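DNA polymerase epsilon subunit 3 (PDB 2BYK) pairs with Chrac-16 as a histone-fold heterodimer that binds DNA and eases nucleosome sliding, and serves as an accessory subunit of DNA polymerase epsilon. Local coordinates at residues 46-49 and 50-54; 80-83 and 84-88; 27-31 and 32-36; 63-66 and 67-70. All blocks are in the same frame, centred on the assembly; numbering follows the deposited sequence.

Contact 1. Residues 46-49 and 50-54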
loop_
_atom_site.group_PDB
_atom_site.type_symbol
_atom_site.label_atom_id
_atom_site.label_comp_id
_atom_site.label_asym_id
_atom_site.label_seq_id
_atom_site.Cartn_x
_atom_site.Cartn_y
_atom_site.Cartn_z
ATOM N N ILE B 46 -6.451 2.765 4.122
ATOM C CA ILE B 46 -7.211 3.376 5.222
ATOM C C ILE B 46 -6.302 3.584 6.417
ATOM O O ILE B 46 -6.323 4.630 7.066
ATOM C CB ILE B 46 -8.381 2.485 5.688
ATOM C CG1 ILE B 46 -9.381 2.275 4.558
ATOM C CG2 ILE B 46 -9.105 3.144 6.844
ATOM C CD1 ILE B 46 -10.473 1.303 4.920
ATOM N N PHE B 47 -5.510 2.558 6.693
ATOM C CA PHE B 47 -4.568 2.569 7.792
ATOM C C PHE B 47 -3.558 3.708 7.646
ATOM O O PHE B 47 -3.338 4.464 8.594
ATOM C CB PHE B 47 -3.828 1.236 7.830
ATOM C CG PHE B 47 -3.039 1.005 9.093
ATOM C CD1 PHE B 47 -1.828 0.300 9.050
ATOM C CD2 PHE B 47 -3.530 1.419 10.331
ATOM C CE1 PHE B 47 -1.122 0.008 10.216
ATOM C CE2 PHE B 47 -2.832 1.130 11.509
ATOM C CZ PHE B 47 -1.624 0.420 11.447
ATOM N N VAL B 48 -2.948 3.824 6.460
ATOM C CA VAL B 48 -1.941 4.860 6.194
ATOM C C VAL B 48 -2.515 6.271 6.286
ATOM O O VAL B 48 -1.849 7.196 6.756
ATOM C CB VAL B 48 -1.285 4.677 4.805
ATOM C CG1 VAL B 48 -0.267 5.779 4.556
ATOM C CG2 VAL B 48 -0.600 3.337 4.736
ATOM N N THR B 49 -3.747 6.439 5.832
ATOM C CA THR B 49 -4.388 7.738 5.907
ATOM C C THR B 49 -4.678 8.009 7.374
ATOM O O THR B 49 -4.369 9.076 7.895
ATOM C CB THR B 49 -5.695 7.736 5.143
ATOM O OG1 THR B 49 -5.451 7.253 3.822
ATOM C CG2 THR B 49 -6.281 9.142 5.079
ATOM N N SER B 50 -5.283 7.023 8.030
ATOM C CA SER B 50 -5.609 7.112 9.446
ATOM C C SER B 50 -4.355 7.560 10.201
ATOM O O SER B 50 -4.377 8.531 10.961
ATOM C CB SER B 50 -6.070 5.736 9.941
ATOM O OG SER B 50 -6.293 5.726 11.338
ATOM N N SER B 51 -3.255 6.852 9.964
ATOM C CA SER B 51 -1.983 7.155 10.607
ATOM C C SER B 51 -1.432 8.521 10.219
ATOM O O SER B 51 -1.081 9.311 11.092
ATOM C CB SER B 51 -0.945 6.087 10.262
ATOM O OG SER B 51 -1.397 4.801 10.638
ATOM N N SER B 52 -1.341 8.791 8.915
ATOM C CA SER B 52 -0.822 10.069 8.432
ATOM C C SER B 52 -1.605 11.222 9.038
ATOM O O SER B 52 -1.055 12.297 9.295
ATOM C CB SER B 52 -0.903 10.133 6.910
ATOM O OG SER B 52 -0.137 9.095 6.337
ATOM N N THR B 53 -2.897 10.983 9.259
ATOM C CA THR B 53 -3.789 11.971 9.855
ATOM C C THR B 53 -3.347 12.199 11.296
ATOM O O THR B 53 -3.299 13.335 11.775
ATOM C CB THR B 53 -5.250 11.473 9.873
ATOM O OG1 THR B 53 -5.720 11.313 8.532
ATOM C CG2 THR B 53 -6.145 12.465 10.591
ATOM N N ALA B 54 -3.030 11.103 11.978
ATOM C CA ALA B 54 -2.582 11.151 13.362
ATOM C C ALA B 54 -1.301 11.965 13.479
ATOM O O ALA B 54 -1.233 12.904 14.268
ATOM C CB ALA B 54 -2.353 9.748 13.869
#

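Contact 2. Residues 80-83 and 84-88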
loop_
_atom_site.group_PDB
_atom_site.type_symbol
_atom_site.label_atom_id
_atom_site.label_comp_id
_atom_site.label_asym_id
_atom_site.label_seq_id
_atom_site.Cartn_x
_atom_site.Cartn_y
_atom_site.Cartn_z
ATOM N N SER B 80 11.114 1.073 2.609
ATOM C CA SER B 80 11.670 0.736 1.309
ATOM C C SER B 80 10.861 1.445 0.225
ATOM O O SER B 80 11.296 1.575 -0.916
ATOM C CB SER B 80 11.633 -0.779 1.100
ATOM O OG SER B 80 10.403 -1.327 1.534
ATOM N N PHE B 81 9.686 1.924 0.605
ATOM C CA PHE B 81 8.795 2.619 -0.315
ATOM C C PHE B 81 9.224 4.057 -0.570
ATOM O O PHE B 81 9.245 4.510 -1.711
ATOM C CB PHE B 81 7.365 2.661 0.244
ATOM C CG PHE B 81 6.661 1.330 0.274
ATOM C CD1 PHE B 81 7.374 0.136 0.348
ATOM C CD2 PHE B 81 5.271 1.280 0.284
ATOM C CE1 PHE B 81 6.714 -1.091 0.435
ATOM C CE2 PHE B 81 4.601 0.055 0.371
ATOM C CZ PHE B 81 5.328 -1.132 0.447
ATOM N N VAL B 82 9.552 4.765 0.507
ATOM C CA VAL B 82 9.926 6.179 0.461
ATOM C C VAL B 82 10.831 6.675 -0.677
ATOM O O VAL B 82 10.607 7.756 -1.221
ATOM C CB VAL B 82 10.522 6.623 1.815
ATOM C CG1 VAL B 82 10.539 8.148 1.905
ATOM C CG2 VAL B 82 9.699 6.042 2.949
ATOM N N PRO B 83 11.864 5.905 -1.052
ATOM C CA PRO B 83 12.751 6.339 -2.139
ATOM C C PRO B 83 11.997 6.624 -3.443
ATOM O O PRO B 83 12.021 7.741 -3.971
ATOM C CB PRO B 83 13.709 5.161 -2.283
ATOM C CG PRO B 83 13.804 4.642 -0.896
ATOM C CD PRO B 83 12.362 4.658 -0.447
ATOM N N SER B 84 11.336 5.585 -3.946
ATOM C CA SER B 84 10.557 5.643 -5.179
ATOM C C SER B 84 9.483 6.713 -5.110
ATOM O O SER B 84 9.285 7.455 -6.067
ATOM C CB SER B 84 9.890 4.295 -5.422
ATOM O OG SER B 84 10.514 3.295 -4.633
ATOM N N LEU B 85 8.795 6.772 -3.970
ATOM C CA LEU B 85 7.724 7.735 -3.732
ATOM C C LEU B 85 8.199 9.182 -3.721
ATOM O O LEU B 85 7.445 10.096 -4.053
ATOM C CB LEU B 85 7.024 7.418 -2.408
ATOM C CG LEU B 85 6.244 6.100 -2.388
ATOM C CD1 LEU B 85 5.700 5.845 -0.992
ATOM C CD2 LEU B 85 5.114 6.157 -3.420
ATOM N N THR B 86 9.450 9.395 -3.340
ATOM C CA THR B 86 9.969 10.748 -3.312
ATOM C C THR B 86 10.328 11.191 -4.724
ATOM O O THR B 86 10.124 12.347 -5.084
ATOM C CB THR B 86 11.201 10.872 -2.401
ATOM O OG1 THR B 86 10.882 10.396 -1.086
ATOM C CG2 THR B 86 11.611 12.330 -2.288
ATOM N N GLN B 87 10.862 10.278 -5.528
ATOM C CA GLN B 87 11.200 10.619 -6.904
ATOM C C GLN B 87 9.883 10.864 -7.620
ATOM O O GLN B 87 9.760 11.795 -8.411
ATOM C CB GLN B 87 11.942 9.469 -7.565
ATOM C CG GLN B 87 13.036 8.903 -6.682
ATOM C CD GLN B 87 13.826 7.808 -7.369
ATOM O OE1 GLN B 87 13.250 6.897 -7.976
ATOM N NE2 GLN B 87 15.154 7.880 -7.269
ATOM N N ASP B 88 8.898 10.019 -7.322
ATOM C CA ASP B 88 7.564 10.128 -7.907
ATOM C C ASP B 88 7.011 11.495 -7.543
ATOM O O ASP B 88 6.416 12.171 -8.372
ATOM C CB ASP B 88 6.622 9.045 -7.350
ATOM C CG ASP B 88 7.076 7.626 -7.684
ATOM O OD1 ASP B 88 6.387 6.661 -7.274
ATOM O OD2 ASP B 88 8.120 7.470 -8.352
#

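Contact 3. Residues 27-31 and 32-36. With SO4 (sulfate ion), chain F.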
loop_
_atom_site.group_PDB
_atom_site.type_symbol
_atom_site.label_atom_id
_atom_site.label_comp_id
_atom_site.label_asym_id
_atom_site.label_seq_id
_atom_site.Cartn_x
_atom_site.Cartn_y
_atom_site.Cartn_z
ATOM N N ALA B 27 4.224 -17.433 -12.974
ATOM C CA ALA B 27 3.491 -17.781 -11.752
ATOM C C ALA B 27 1.998 -17.503 -11.875
ATOM O O ALA B 27 1.554 -16.955 -12.874
ATOM C CB ALA B 27 4.063 -17.007 -10.567
ATOM N N SER B 28 1.228 -17.874 -10.852
ATOM C CA SER B 28 -0.220 -17.654 -10.848
ATOM C C SER B 28 -0.794 -17.343 -9.459
ATOM O O SER B 28 -0.186 -17.677 -8.441
ATOM C CB SER B 28 -0.934 -18.874 -11.434
ATOM O OG SER B 28 -0.610 -20.064 -10.735
ATOM N N VAL B 29 -1.958 -16.693 -9.423
ATOM C CA VAL B 29 -2.618 -16.350 -8.159
ATOM C C VAL B 29 -4.061 -16.828 -8.213
ATOM O O VAL B 29 -4.782 -16.523 -9.160
ATOM C CB VAL B 29 -2.652 -14.825 -7.903
ATOM C CG1 VAL B 29 -2.890 -14.549 -6.421
ATOM C CG2 VAL B 29 -1.370 -14.186 -8.377
ATOM N N SER B 30 -4.479 -17.566 -7.191
ATOM C CA SER B 30 -5.843 -18.082 -7.132
ATOM C C SER B 30 -6.853 -16.956 -6.963
ATOM O O SER B 30 -6.539 -15.886 -6.432
ATOM C CB SER B 30 -5.993 -19.095 -5.988
ATOM O OG SER B 30 -5.735 -18.510 -4.724
ATOM N N LYS B 31 -8.068 -17.209 -7.435
ATOM C CA LYS B 31 -9.149 -16.240 -7.353
ATOM C C LYS B 31 -9.282 -15.792 -5.907
ATOM O O LYS B 31 -9.724 -14.687 -5.616
ATOM C CB LYS B 31 -10.452 -16.883 -7.850
ATOM C CG LYS B 31 -10.261 -17.638 -9.177
ATOM C CD LYS B 31 -11.559 -17.821 -9.976
ATOM C CE LYS B 31 -11.254 -18.287 -11.412
ATOM N NZ LYS B 31 -12.445 -18.239 -12.321
ATOM N N GLU B 32 -8.852 -16.661 -5.006
ATOM C CA GLU B 32 -8.916 -16.409 -3.578
ATOM C C GLU B 32 -7.829 -15.442 -3.086
ATOM O O GLU B 32 -8.114 -14.486 -2.355
ATOM C CB GLU B 32 -8.804 -17.751 -2.850
ATOM C CG GLU B 32 -9.285 -17.742 -1.416
ATOM C CD GLU B 32 -10.674 -17.163 -1.304
ATOM O OE1 GLU B 32 -10.809 -15.922 -1.389
ATOM O OE2 GLU B 32 -11.634 -17.948 -1.150
ATOM N N ALA B 33 -6.586 -15.702 -3.491
ATOM C CA ALA B 33 -5.444 -14.883 -3.090
ATOM C C ALA B 33 -5.579 -13.458 -3.594
ATOM O O ALA B 33 -5.320 -12.502 -2.860
ATOM C CB ALA B 33 -4.144 -15.502 -3.606
ATOM N N ARG B 34 -5.985 -13.314 -4.850
ATOM C CA ARG B 34 -6.152 -11.990 -5.424
ATOM C C ARG B 34 -7.212 -11.180 -4.679
ATOM O O ARG B 34 -7.111 -9.959 -4.575
ATOM C CB ARG B 34 -6.485 -12.122 -6.906
ATOM C CG ARG B 34 -5.347 -12.784 -7.665
ATOM C CD ARG B 34 -5.526 -12.765 -9.175
ATOM N NE ARG B 34 -6.566 -13.688 -9.631
ATOM C CZ ARG B 34 -6.826 -13.957 -10.911
ATOM N NH1 ARG B 34 -6.117 -13.374 -11.882
ATOM N NH2 ARG B 34 -7.798 -14.811 -11.222
ATOM N N ALA B 35 -8.210 -11.871 -4.139
ATOM C CA ALA B 35 -9.282 -11.222 -3.390
ATOM C C ALA B 35 -8.714 -10.654 -2.109
ATOM O O ALA B 35 -8.993 -9.508 -1.752
ATOM C CB ALA B 35 -10.363 -12.217 -3.069
ATOM N N ALA B 36 -7.924 -11.469 -1.417
ATOM C CA ALA B 36 -7.297 -11.052 -0.174
ATOM C C ALA B 36 -6.401 -9.847 -0.428
ATOM O O ALA B 36 -6.513 -8.830 0.251
ATOM C CB ALA B 36 -6.486 -12.187 0.407
HETATM S S SO4 F . -7.011 -21.285 -2.454
HETATM O O1 SO4 F . -7.504 -21.063 -3.816
HETATM O O2 SO4 F . -6.201 -20.118 -2.082
HETATM O O3 SO4 F . -8.144 -21.418 -1.503
HETATM O O4 SO4 F . -6.182 -22.508 -2.451
#

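Contact 4. Residues 63-66 and 67-70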
loop_
_atom_site.group_PDB
_atom_site.type_symbol
_atom_site.label_atom_id
_atom_site.label_comp_id
_atom_site.label_asym_id
_atom_site.label_seq_id
_atom_site.Cartn_x
_atom_site.Cartn_y
_atom_site.Cartn_z
ATOM N N THR B 63 -3.634 20.238 7.619
ATOM C CA THR B 63 -3.789 19.172 6.624
ATOM C C THR B 63 -2.645 18.143 6.561
ATOM O O THR B 63 -1.633 18.275 7.250
ATOM C CB THR B 63 -3.983 19.805 5.228
ATOM O OG1 THR B 63 -5.060 20.746 5.292
ATOM C CG2 THR B 63 -4.303 18.752 4.181
ATOM N N ILE B 64 -2.821 17.113 5.736
ATOM C CA ILE B 64 -1.823 16.065 5.564
ATOM C C ILE B 64 -0.878 16.419 4.426
ATOM O O ILE B 64 -1.308 16.533 3.279
ATOM C CB ILE B 64 -2.482 14.729 5.210
ATOM C CG1 ILE B 64 -3.368 14.264 6.361
ATOM C CG2 ILE B 64 -1.416 13.702 4.879
ATOM C CD1 ILE B 64 -4.193 13.048 6.034
ATOM N N THR B 65 0.403 16.591 4.737
ATOM C CA THR B 65 1.386 16.923 3.714
ATOM C C THR B 65 1.861 15.616 3.091
ATOM O O THR B 65 1.447 14.535 3.512
ATOM C CB THR B 65 2.610 17.663 4.312
ATOM O OG1 THR B 65 3.385 16.755 5.101
ATOM C CG2 THR B 65 2.167 18.810 5.196
ATOM N N ALA B 66 2.716 15.716 2.079
ATOM C CA ALA B 66 3.251 14.525 1.436
ATOM C C ALA B 66 4.347 13.976 2.338
ATOM O O ALA B 66 4.695 12.801 2.273
ATOM C CB ALA B 66 3.822 14.876 0.083
ATOM N N LYS B 67 4.881 14.847 3.188
ATOM C CA LYS B 67 5.943 14.487 4.118
ATOM C C LYS B 67 5.376 13.710 5.300
ATOM O O LYS B 67 6.051 12.854 5.854
ATOM C CB LYS B 67 6.665 15.770 4.544
ATOM C CG LYS B 67 7.191 16.508 3.298
ATOM C CD LYS B 67 7.423 18.013 3.448
ATOM C CE LYS B 67 7.840 18.613 2.090
ATOM N NZ LYS B 67 8.127 20.077 2.129
ATOM N N ASP B 68 4.124 13.994 5.655
ATOM C CA ASP B 68 3.433 13.303 6.744
ATOM C C ASP B 68 3.162 11.880 6.348
ATOM O O ASP B 68 3.218 10.978 7.177
ATOM C CB ASP B 68 2.096 13.949 7.032
ATOM C CG ASP B 68 2.240 15.266 7.704
ATOM O OD1 ASP B 68 1.245 16.026 7.747
ATOM O OD2 ASP B 68 3.359 15.535 8.201
ATOM N N ILE B 69 2.827 11.691 5.076
ATOM C CA ILE B 69 2.555 10.360 4.554
ATOM C C ILE B 69 3.889 9.654 4.382
ATOM O O ILE B 69 4.002 8.455 4.624
ATOM C CB ILE B 69 1.835 10.407 3.182
ATOM C CG1 ILE B 69 0.473 11.087 3.327
ATOM C CG2 ILE B 69 1.647 8.994 2.638
ATOM C CD1 ILE B 69 -0.258 11.276 2.017
ATOM N N LEU B 70 4.906 10.401 3.966
ATOM C CA LEU B 70 6.222 9.812 3.780
ATOM C C LEU B 70 6.787 9.375 5.127
ATOM O O LEU B 70 7.473 8.360 5.214
ATOM C CB LEU B 70 7.165 10.805 3.081
ATOM C CG LEU B 70 6.897 11.005 1.581
ATOM C CD1 LEU B 70 7.884 12.000 1.005
ATOM C CD2 LEU B 70 6.999 9.669 0.849
#

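Contact 1. Residues 46-49 and 50-54
Ile46 opens this turn of the long central helix of the histone fold, helix 31-58, where its carbonyl takes the amide of Ser50 in a regular i to i+4 bond. The next three carbonyls each carry a second load. Phe47 O accepts both Ser51 N and, at 2.8 Å, Ser51 OG, the hydroxyl standing above the carbonyl plane. That hydroxyl also lies over one face of the Phe47 ring, near its rim; the ring itself stacks on an aromatic side chain of the partner subunit. With OG beside the backbone N (chi1 -57°), Ser51 turns its oxygen back along the helix toward the preceding turn. Replacing Ser51 by alanine removes the hydroxyl, and Phe47 O would probably be left with the hydrogen bond from Ser51 N as its sole grip within this turn, the ring face losing its polar neighbour. Val48 is buried against Leu73 and the partner chain; Ser52 N and Ser52 OG reach Val48 O from opposite faces of its plane. A small hydroxyl suits this buried place, because it satisfies itself on its own helix. Thr49 sends its hydroxyl back to Ala45 O, while Thr49 O receives Thr53 N and, from 45° above the carbonyl plane, Thr53 OG1 at 2.7 Å.

Contact 2. Residues 80-83 and 84-88
Phe81 and Leu85 meet at the start of helix 82-96, the helix that follows the three-helix histone-fold core, where the chain leaves a turn and enters the helix. Leu85 can be followed outward. Its CB lies near the carbonyl oxygens of the preceding turn, 3.7 Å from Phe81 O. Leu85 CG, anti to its own carbonyl carbon (chi1 -67°), is thereby brought 3.5 Å from Phe81 O. At the tip, CD1 packs on Phe81 CB at 3.8 Å. Beyond this pair the leucine also touches Leu70 and Leu73 of helix 66-75 and an apolar side chain of the partner subunit, so a branched aliphatic group suits the buried side of the helix. The Phe81 ring leads away from Leu85, meeting Phe78 and an apolar residue of the partner chain. The backbone below is joined by Leu85 N to Phe81 O, an almost straight bond of 171°, while Ser84 OG adds only a weak one to the same oxygen.

Pro83 is well placed in this first turn: its nitrogen has no hydrogen to give, and an amide there would face no earlier turn of helix. Its carbonyl still works, taking Gln87 N in the carbonyl plane. Thr86 bonds twice to the carbonyl one turn back. Val82 O accepts Thr86 N and Thr86 OG1 from opposite faces of its plane, and with chi1 at -55° the hydroxyl turns back to reach it at 2.7 Å, while Val82 CG1 lies 3.8 Å from Thr86 OG1.

Contact 3. Residues 27-31 and 32-36
The chain passes from the short strand 28-29, extended at Val29, through Ser30 into the first turn of helix 31-58, where Arg34 N meets Ser30 O in a nearly straight bond of 176°. This is a helix N-cap at the head of the long histone-fold helix. Ser30 OG, set between its backbone N and carbonyl carbon (chi1 62°), accepts from Ala33 N at 3.2 Å. A serine suits the place because its hydroxyl can accept this first-turn amide and still donate outward, here to O2 of a bound sulfate ion. The sulfate, probably from the crystallisation liquor, is also held by the partner subunit.

Val29 faces the helix. Its CG1 meets Ala33 CB and Arg34 CG, and its CB lies against the same arginine methylene, so the aliphatic part of Arg34 crosses the valine while both also touch Ile19 of helix 14-22. The small methyl of Ala33 fits this tight spot, next to an apolar side chain of the partner chain, with which Ser28 and Val29 form a parallel beta ladder. Further out, the bend at chi3 (-72°) brings the Arg34 guanidinium under Val29 O, which lies over one face, with Arg34 NE 3.4 Å from that oxygen at an angle too poor for a hydrogen bond.

Contact 4. Residues 63-66 and 67-70
A capping box begins helix 66-75, the short helix that follows the long central one in the histone fold. Thr65 is the N-cap: its OG1 accepts from Asp68 N at 2.9 Å and, weakly, from Lys67 N. The reciprocal bond runs from Thr65 N to Asp68 OD1 at 3.2 Å, straight at 173° but arriving from above the carboxylate plane. Threonine and aspartate suit the two corners, one offering a hydroxyl oxygen to amides that lack a preceding turn, the other an acceptor that bends back to the cap residue. The torsions place both groups: Thr65 OG1 sits between its own N and carbonyl carbon (chi1 70°), and Asp68 CG lies anti to its carbonyl carbon, beside the backbone N (chi1 -72°). The two side chains cross at about a right angle. The negative carboxylate at the amino end of a helix is probably stabilised by the helix dipole, and His61 adds a weak bond to OD1. A leucine at Asp68 would probably leave Thr65 N without its mate and free the cap residue to shift. Ile64 CG2 packs on Ile69 CG1 at 3.6 Å, an apolar contact beside the polar box. Ile64 and Ile69 lean on Ser52 of helix 31-58, and Asp68 on Ala56, while Ala66 and Leu70 turn to Leu89 of helix 82-96; the short helix thus lies between the two.

Overall arrangement
Contacts 1, 2 and 4 are partly buried, with contact 4 touching the other two, whereas contact 3 lies at the surface, its centre about 32 Å from that of contact 4 and across the chain's centre. Contacts 1 and 3 share helix 31-58: one is mid-helix, where serine and threonine hydroxyls double up on carbonyls already bonded, the other its amino end, where a hydroxyl instead receives an amide. Contact 4 caps in the same way but adds a returning carboxylate. It meets contact 1 through Ile64 and Ser52, and contact 2 through Leu70 and Leu85. Contact 2 resembles contact 1 in its threonine-to-carbonyl bond, but has a proline in its first turn.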